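Local coordinates for protein F420-reducing hydrogenase, subunit beta (Methanothermobacter marburgensis, PDB 4OMF) that serves as the beta subunit of an F420-reducing hydrogenase, carrying FAD and an iron-sulfur cluster, and probably passes electrons from hydrogen oxidation to coenzyme F420, at residues N137-L151 with L177-Q189. Numbering follows the deposited sequence.
Sequences NFPYTSLQTFICEKL and LTLPLKETHGYEQ. With FAD (flavin-adenine dinucleotide), chain R; SF4 (iron/sulfur cluster), chain N.
F146 drives the edge of its ring, through CE2, at one face of the Y187 ring, the planes 75° apart and the centroids 5.4 Å. With CG beside its backbone N (chi1 -55°), the F146 ring swings toward T184 and Y187; T184 CG2 covers one face, 3.9 Å from the centroid in a CH-pi contact, and S142 O the opposite one. Threonine suits this buried spot: its methyl meets the ring and its hydroxyl hydrogen-bonds L181 O. S142, small enough for the helix to come close, donates from OG to Y187 O at 2.7 Å. L151 packs closely on L177 and L179.

The solvent side is the partly exposed K150-E183 pair. K150 crosses L179 at about a right angle, CD against CD1, then bends at chi4 (-77°) into a salt bridge, NZ meeting the anti side of E183 OE2 at 2.5 Å, somewhat out of the carboxylate plane; a water links NZ to Y187 OH, which also hydrogen-bonds an acidic side chain of another protein chain. A methionine at K150 would probably leave E183 without its countercharge and the bridging water without the ammonium that donates to it.

At the other end, Q189 N hydrogen-bonds N137 O (3.1 Å), tying together two residues bordering the iron-sulfur cluster; N137 also touches flavin C7M, so this bond probably helps fix the cofactor surroundings.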
loop_
_atom_site.group_PDB
_atom_site.type_symbol
_atom_site.label_atom_id
_atom_site.label_comp_id
_atom_site.label_asym_id
_atom_site.label_seq_id
_atom_site.Cartn_x
_atom_site.Cartn_y
_atom_site.Cartn_z
ATOM N N ASN C 137 -17.829 -3.620 -23.643
ATOM C CA ASN C 137 -16.486 -4.125 -23.895
ATOM C C ASN C 137 -16.227 -5.401 -23.068
ATOM O O ASN C 137 -16.914 -5.653 -22.091
ATOM C CB ASN C 137 -15.430 -3.055 -23.595
ATOM C CG ASN C 137 -14.168 -3.236 -24.420
ATOM O OD1 ASN C 137 -14.046 -4.197 -25.173
ATOM N ND2 ASN C 137 -13.227 -2.297 -24.295
ATOM N N PHE C 138 -15.268 -6.207 -23.504
ATOM C CA PHE C 138 -15.051 -7.562 -22.968
ATOM C C PHE C 138 -13.663 -7.771 -22.365
ATOM O O PHE C 138 -12.664 -7.327 -22.918
ATOM C CB PHE C 138 -15.256 -8.622 -24.075
ATOM C CG PHE C 138 -16.623 -8.613 -24.682
ATOM C CD1 PHE C 138 -17.674 -9.293 -24.070
ATOM C CD2 PHE C 138 -16.876 -7.905 -25.849
ATOM C CE1 PHE C 138 -18.960 -9.274 -24.610
ATOM C CE2 PHE C 138 -18.161 -7.876 -26.391
ATOM C CZ PHE C 138 -19.201 -8.569 -25.768
ATOM N N PRO C 139 -13.592 -8.464 -21.218
ATOM C CA PRO C 139 -12.256 -8.916 -20.810
ATOM C C PRO C 139 -11.690 -9.847 -21.897
ATOM O O PRO C 139 -12.441 -10.461 -22.662
ATOM C CB PRO C 139 -12.501 -9.653 -19.490
ATOM C CG PRO C 139 -13.870 -9.198 -19.025
ATOM C CD PRO C 139 -14.647 -8.850 -20.262
ATOM N N TYR C 140 -10.372 -9.936 -21.973
ATOM C CA TYR C 140 -9.729 -10.737 -23.002
ATOM C C TYR C 140 -10.156 -12.215 -22.926
ATOM O O TYR C 140 -10.376 -12.864 -23.958
ATOM C CB TYR C 140 -8.209 -10.622 -22.896
ATOM C CG TYR C 140 -7.460 -11.289 -24.048
ATOM C CD1 TYR C 140 -6.681 -12.432 -23.839
ATOM C CD2 TYR C 140 -7.539 -10.770 -25.336
ATOM C CE1 TYR C 140 -5.986 -13.043 -24.889
ATOM C CE2 TYR C 140 -6.851 -11.372 -26.405
ATOM C CZ TYR C 140 -6.088 -12.512 -26.165
ATOM O OH TYR C 140 -5.393 -13.098 -27.189
ATOM N N THR C 141 -10.319 -12.739 -21.710
ATOM C CA THR C 141 -10.732 -14.134 -21.552
ATOM C C THR C 141 -12.126 -14.392 -22.120
ATOM O O THR C 141 -12.402 -15.487 -22.596
ATOM C CB THR C 141 -10.717 -14.580 -20.082
ATOM O OG1 THR C 141 -11.279 -13.530 -19.288
ATOM C CG2 THR C 141 -9.291 -14.885 -19.627
ATOM N N SER C 142 -12.997 -13.384 -22.079
ATOM C CA SER C 142 -14.305 -13.524 -22.695
ATOM C C SER C 142 -14.162 -13.645 -24.202
ATOM O O SER C 142 -14.814 -14.478 -24.810
ATOM C CB SER C 142 -15.210 -12.341 -22.345
ATOM O OG SER C 142 -15.630 -12.467 -20.998
ATOM N N LEU C 143 -13.304 -12.828 -24.810
ATOM C CA LEU C 143 -13.057 -13.012 -26.252
ATOM C C LEU C 143 -12.554 -14.418 -26.538
ATOM O O LEU C 143 -12.990 -15.057 -27.498
ATOM C CB LEU C 143 -12.069 -11.988 -26.790
ATOM C CG LEU C 143 -12.533 -10.541 -26.880
ATOM C CD1 LEU C 143 -11.474 -9.730 -27.653
ATOM C CD2 LEU C 143 -13.889 -10.467 -27.563
ATOM N N GLN C 144 -11.661 -14.921 -25.689
ATOM C CA GLN C 144 -11.174 -16.282 -25.867
ATOM C C GLN C 144 -12.291 -17.314 -25.775
ATOM O O GLN C 144 -12.298 -18.284 -26.534
ATOM C CB GLN C 144 -10.078 -16.598 -24.838
ATOM C CG GLN C 144 -8.741 -15.985 -25.188
ATOM C CD GLN C 144 -7.731 -16.173 -24.090
ATOM O OE1 GLN C 144 -8.058 -16.011 -22.914
ATOM N NE2 GLN C 144 -6.493 -16.532 -24.457
ATOM N N THR C 145 -13.225 -17.125 -24.844
ATOM C CA THR C 145 -14.377 -18.030 -24.764
ATOM C C THR C 145 -15.167 -18.019 -26.077
ATOM O O THR C 145 -15.508 -19.076 -26.600
ATOM C CB THR C 145 -15.339 -17.671 -23.613
ATOM O OG1 THR C 145 -14.657 -17.811 -22.359
ATOM C CG2 THR C 145 -16.552 -18.629 -23.615
ATOM N N PHE C 146 -15.421 -16.829 -26.617
ATOM C CA PHE C 146 -16.142 -16.735 -27.883
ATOM C C PHE C 146 -15.385 -17.469 -28.980
ATOM O O PHE C 146 -15.956 -18.290 -29.693
ATOM C CB PHE C 146 -16.355 -15.275 -28.310
ATOM C CG PHE C 146 -17.046 -14.418 -27.275
ATOM C CD1 PHE C 146 -16.935 -13.042 -27.319
ATOM C CD2 PHE C 146 -17.814 -14.987 -26.275
ATOM C CE1 PHE C 146 -17.564 -12.245 -26.370
ATOM C CE2 PHE C 146 -18.431 -14.195 -25.325
ATOM C CZ PHE C 146 -18.309 -12.829 -25.375
ATOM N N ILE C 147 -14.089 -17.172 -29.093
ATOM C CA ILE C 147 -13.296 -17.534 -30.281
ATOM C C ILE C 147 -12.636 -18.914 -30.175
ATOM O O ILE C 147 -12.709 -19.708 -31.108
ATOM C CB ILE C 147 -12.217 -16.451 -30.537
ATOM C CG1 ILE C 147 -12.892 -15.161 -31.020
ATOM C CG2 ILE C 147 -11.149 -16.943 -31.522
ATOM C CD1 ILE C 147 -12.037 -13.913 -30.895
ATOM N N CYS C 148 -12.018 -19.197 -29.030
ATOM C CA CYS C 148 -11.298 -20.451 -28.844
ATOM C C CYS C 148 -12.188 -21.605 -28.404
ATOM O O CYS C 148 -11.903 -22.758 -28.721
ATOM C CB CYS C 148 -10.163 -20.276 -27.832
ATOM S SG CYS C 148 -8.995 -18.973 -28.238
ATOM N N GLU C 149 -13.247 -21.300 -27.660
ATOM C CA GLU C 149 -14.082 -22.353 -27.086
ATOM C C GLU C 149 -15.365 -22.511 -27.904
ATOM O O GLU C 149 -15.588 -23.568 -28.481
ATOM C CB GLU C 149 -14.405 -22.058 -25.618
ATOM C CG GLU C 149 -13.165 -21.779 -24.773
ATOM C CD GLU C 149 -12.283 -23.005 -24.560
ATOM O OE1 GLU C 149 -11.059 -22.827 -24.433
ATOM O OE2 GLU C 149 -12.804 -24.138 -24.490
ATOM N N LYS C 150 -16.201 -21.473 -27.966
ATOM C CA LYS C 150 -17.467 -21.615 -28.684
ATOM C C LYS C 150 -17.279 -21.845 -30.190
ATOM O O LYS C 150 -17.915 -22.727 -30.781
ATOM C CB LYS C 150 -18.352 -20.389 -28.459
ATOM C CG LYS C 150 -18.839 -20.252 -27.017
ATOM C CD LYS C 150 -19.589 -18.962 -26.808
ATOM C CE LYS C 150 -20.473 -19.017 -25.569
ATOM N NZ LYS C 150 -21.735 -19.804 -25.796
ATOM N N LEU C 151 -16.422 -21.053 -30.824
ATOM C CA LEU C 151 -16.293 -21.132 -32.283
ATOM C C LEU C 151 -15.204 -22.119 -32.728
ATOM O O LEU C 151 -15.075 -22.419 -33.913
ATOM C CB LEU C 151 -16.019 -19.745 -32.870
ATOM C CG LEU C 151 -17.190 -18.764 -32.706
ATOM C CD1 LEU C 151 -16.861 -17.384 -33.246
ATOM C CD2 LEU C 151 -18.444 -19.334 -33.390
ATOM N N LEU C 177 -17.308 -16.959 -39.154
ATOM C CA LEU C 177 -17.963 -17.668 -38.052
ATOM C C LEU C 177 -18.739 -16.683 -37.194
ATOM O O LEU C 177 -18.275 -15.565 -36.955
ATOM C CB LEU C 177 -16.928 -18.398 -37.184
ATOM C CG LEU C 177 -15.970 -19.315 -37.936
ATOM C CD1 LEU C 177 -14.824 -19.747 -37.039
ATOM C CD2 LEU C 177 -16.737 -20.524 -38.427
ATOM N N THR C 178 -19.908 -17.082 -36.708
ATOM C CA THR C 178 -20.694 -16.142 -35.904
ATOM C C THR C 178 -21.319 -16.776 -34.667
ATOM O O THR C 178 -21.496 -18.000 -34.584
ATOM C CB THR C 178 -21.837 -15.492 -36.732
ATOM O OG1 THR C 178 -22.778 -16.502 -37.115
ATOM C CG2 THR C 178 -21.299 -14.819 -37.993
ATOM N N LEU C 179 -21.655 -15.906 -33.723
ATOM C CA LEU C 179 -22.417 -16.227 -32.526
ATOM C C LEU C 179 -23.552 -15.212 -32.430
ATOM O O LEU C 179 -23.362 -14.049 -32.787
ATOM C CB LEU C 179 -21.551 -16.131 -31.258
ATOM C CG LEU C 179 -20.440 -17.130 -31.000
ATOM C CD1 LEU C 179 -19.640 -16.695 -29.770
ATOM C CD2 LEU C 179 -20.997 -18.538 -30.809
ATOM N N PRO C 180 -24.724 -15.633 -31.929
ATOM C CA PRO C 180 -25.746 -14.617 -31.623
ATOM C C PRO C 180 -25.215 -13.654 -30.574
ATOM O O PRO C 180 -24.568 -14.082 -29.611
ATOM C CB PRO C 180 -26.926 -15.438 -31.076
ATOM C CG PRO C 180 -26.658 -16.867 -31.528
ATOM C CD PRO C 180 -25.168 -17.005 -31.624
ATOM N N LEU C 181 -25.455 -12.365 -30.749
ATOM C CA LEU C 181 -24.864 -11.403 -29.830
ATOM C C LEU C 181 -25.413 -11.598 -28.413
ATOM O O LEU C 181 -24.708 -11.382 -27.428
ATOM C CB LEU C 181 -25.125 -9.984 -30.324
ATOM C CG LEU C 181 -24.269 -8.867 -29.751
ATOM C CD1 LEU C 181 -22.798 -9.151 -29.961
ATOM C CD2 LEU C 181 -24.676 -7.567 -30.432
ATOM N N LYS C 182 -26.670 -12.025 -28.298
ATOM C CA LYS C 182 -27.224 -12.239 -26.966
ATOM C C LYS C 182 -26.444 -13.327 -26.224
ATOM O O LYS C 182 -26.482 -13.398 -24.997
ATOM C CB LYS C 182 -28.710 -12.601 -27.026
ATOM C CG LYS C 182 -29.021 -14.065 -27.267
ATOM C CD LYS C 182 -30.540 -14.288 -27.267
ATOM C CE LYS C 182 -30.900 -15.768 -27.380
ATOM N NZ LYS C 182 -32.380 -15.996 -27.371
ATOM N N GLU C 183 -25.732 -14.168 -26.966
ATOM C CA GLU C 183 -24.924 -15.207 -26.346
ATOM C C GLU C 183 -23.703 -14.606 -25.624
ATOM O O GLU C 183 -23.064 -15.284 -24.818
ATOM C CB GLU C 183 -24.494 -16.223 -27.407
ATOM C CG GLU C 183 -23.985 -17.543 -26.877
ATOM C CD GLU C 183 -23.940 -18.611 -27.955
ATOM O OE1 GLU C 183 -24.868 -18.656 -28.786
ATOM O OE2 GLU C 183 -22.971 -19.395 -27.974
ATOM N N THR C 184 -23.381 -13.342 -25.896
ATOM C CA THR C 184 -22.230 -12.721 -25.246
ATOM C C THR C 184 -22.644 -12.008 -23.961
ATOM O O THR C 184 -21.798 -11.536 -23.223
ATOM C CB THR C 184 -21.528 -11.694 -26.174
ATOM O OG1 THR C 184 -22.389 -10.561 -26.374
ATOM C CG2 THR C 184 -21.209 -12.331 -27.523
ATOM N N HIS C 185 -23.952 -11.888 -23.724
ATOM C CA HIS C 185 -24.465 -11.292 -22.485
ATOM C C HIS C 185 -23.957 -11.970 -21.225
ATOM O O HIS C 185 -24.068 -13.190 -21.070
ATOM C CB HIS C 185 -26.002 -11.326 -22.468
ATOM C CG HIS C 185 -26.631 -10.437 -23.494
ATOM N ND1 HIS C 185 -25.902 -9.555 -24.261
ATOM C CD2 HIS C 185 -27.920 -10.299 -23.885
ATOM C CE1 HIS C 185 -26.714 -8.909 -25.079
ATOM N NE2 HIS C 185 -27.944 -9.344 -24.871
ATOM N N GLY C 186 -23.423 -11.182 -20.304
ATOM C CA GLY C 186 -22.888 -11.754 -19.088
ATOM C C GLY C 186 -21.392 -11.957 -19.186
ATOM O O GLY C 186 -20.747 -12.221 -18.182
ATOM N N TYR C 187 -20.835 -11.839 -20.391
ATOM C CA TYR C 187 -19.386 -11.953 -20.554
ATOM C C TYR C 187 -18.685 -10.590 -20.618
ATOM O O TYR C 187 -17.456 -10.526 -20.533
ATOM C CB TYR C 187 -19.040 -12.745 -21.816
ATOM C CG TYR C 187 -19.374 -14.213 -21.762
ATOM C CD1 TYR C 187 -18.434 -15.154 -21.317
ATOM C CD2 TYR C 187 -20.624 -14.677 -22.187
ATOM C CE1 TYR C 187 -18.730 -16.513 -21.296
ATOM C CE2 TYR C 187 -20.928 -16.044 -22.154
ATOM C CZ TYR C 187 -19.969 -16.948 -21.710
ATOM O OH TYR C 187 -20.284 -18.291 -21.678
ATOM N N GLU C 188 -19.461 -9.521 -20.804
ATOM C CA GLU C 188 -18.906 -8.156 -20.840
ATOM C C GLU C 188 -18.576 -7.651 -19.415
ATOM O O GLU C 188 -19.090 -8.203 -18.431
ATOM C CB GLU C 188 -19.878 -7.201 -21.542
ATOM C CG GLU C 188 -21.048 -6.684 -20.702
ATOM C CD GLU C 188 -22.126 -7.712 -20.390
ATOM O OE1 GLU C 188 -22.942 -7.442 -19.467
ATOM O OE2 GLU C 188 -22.184 -8.776 -21.056
ATOM N N GLN C 189 -17.710 -6.638 -19.284
ATOM C CA GLN C 189 -17.380 -6.137 -17.940
ATOM C C GLN C 189 -18.644 -5.526 -17.299
ATOM O O GLN C 189 -19.463 -4.923 -17.990
ATOM C CB GLN C 189 -16.233 -5.125 -17.979
ATOM C CG GLN C 189 -16.525 -3.870 -18.815
ATOM C CD GLN C 189 -15.432 -2.817 -18.734
ATOM O OE1 GLN C 189 -14.459 -2.959 -17.989
ATOM N NE2 GLN C 189 -15.580 -1.753 -19.524
HETATM P PA FAD R . -10.229 2.495 -38.253
HETATM O O1A FAD R . -10.428 1.009 -38.392
HETATM O O2A FAD R . -9.586 3.341 -39.312
HETATM O O5B FAD R . -9.413 2.737 -36.907
HETATM C C5B FAD R . -9.983 2.159 -35.725
HETATM C C4B FAD R . -9.444 2.942 -34.527
HETATM O O4B FAD R . -10.038 2.433 -33.331
HETATM C C3B FAD R . -7.935 2.758 -34.414
HETATM O O3B FAD R . -7.262 4.015 -34.246
HETATM C C2B FAD R . -7.783 1.921 -33.151
HETATM O O2B FAD R . -6.588 2.283 -32.442
HETATM C C1B FAD R . -9.030 2.248 -32.350
HETATM N N9A FAD R . -9.378 1.118 -31.471
HETATM C C8A FAD R . -9.543 -0.159 -31.860
HETATM N N7A FAD R . -9.874 -0.940 -30.804
HETATM C C5A FAD R . -9.921 -0.123 -29.716
HETATM C C6A FAD R . -10.190 -0.304 -28.271
HETATM N N6A FAD R . -10.471 -1.529 -27.751
HETATM N N1A FAD R . -10.147 0.794 -27.499
HETATM C C2A FAD R . -9.835 2.015 -27.982
HETATM N N3A FAD R . -9.563 2.259 -29.286
HETATM C C4A FAD R . -9.597 1.229 -30.169
HETATM N N1 FAD R . -19.330 0.665 -33.494
HETATM C C2 FAD R . -20.715 0.813 -33.519
HETATM O O2 FAD R . -21.255 1.242 -34.558
HETATM N N3 FAD R . -21.454 0.438 -32.406
HETATM C C4 FAD R . -20.834 -0.029 -31.265
HETATM O O4 FAD R . -21.535 -0.319 -30.271
HETATM C C4X FAD R . -19.613 -0.775 -31.467
HETATM N N5 FAD R . -19.025 -1.370 -30.239
HETATM C C5X FAD R . -17.621 -0.985 -30.047
HETATM C C6 FAD R . -17.036 -1.474 -28.866
HETATM C C7 FAD R . -15.654 -1.362 -28.674
HETATM C C7M FAD R . -15.013 -1.877 -27.392
HETATM C C8 FAD R . -14.888 -0.778 -29.681
HETATM C C8M FAD R . -13.383 -0.604 -29.596
HETATM C C9 FAD R . -15.467 -0.299 -30.876
HETATM C C9A FAD R . -16.834 -0.485 -31.107
HETATM N N10 FAD R . -17.441 0.082 -32.258
HETATM C C10 FAD R . -18.775 -0.154 -32.537
HETATM C "C1'" FAD R . -16.739 0.992 -33.184
HETATM C "C2'" FAD R . -16.146 0.316 -34.392
HETATM O "O2'" FAD R . -15.993 -1.024 -34.279
HETATM C "C3'" FAD R . -15.131 1.015 -34.941
HETATM O "O3'" FAD R . -13.993 0.990 -34.206
HETATM C "C4'" FAD R . -15.472 2.375 -35.526
HETATM O "O4'" FAD R . -16.570 2.302 -36.459
HETATM C "C5'" FAD R . -14.245 3.009 -36.191
HETATM O "O5'" FAD R . -14.003 2.384 -37.442
HETATM P P FAD R . -13.090 3.085 -38.554
HETATM O O1P FAD R . -13.600 4.501 -38.704
HETATM O O2P FAD R . -13.034 2.218 -39.778
HETATM O O3P FAD R . -11.642 3.166 -37.816
HETATM FE FE1 SF4 N . -17.112 2.156 -21.808
HETATM FE FE2 SF4 N . -19.742 2.448 -21.903
HETATM FE FE3 SF4 N . -18.726 0.033 -21.393
HETATM FE FE4 SF4 N . -18.437 1.042 -23.872
HETATM S S1 SF4 N . -20.449 0.481 -22.856
HETATM S S2 SF4 N . -16.765 0.059 -22.595
HETATM S S3 SF4 N . -18.291 3.263 -23.459
HETATM S S4 SF4 N . -18.557 1.871 -20.031
HETATM O O HOH W 1 -22.330 -19.295 -23.011
#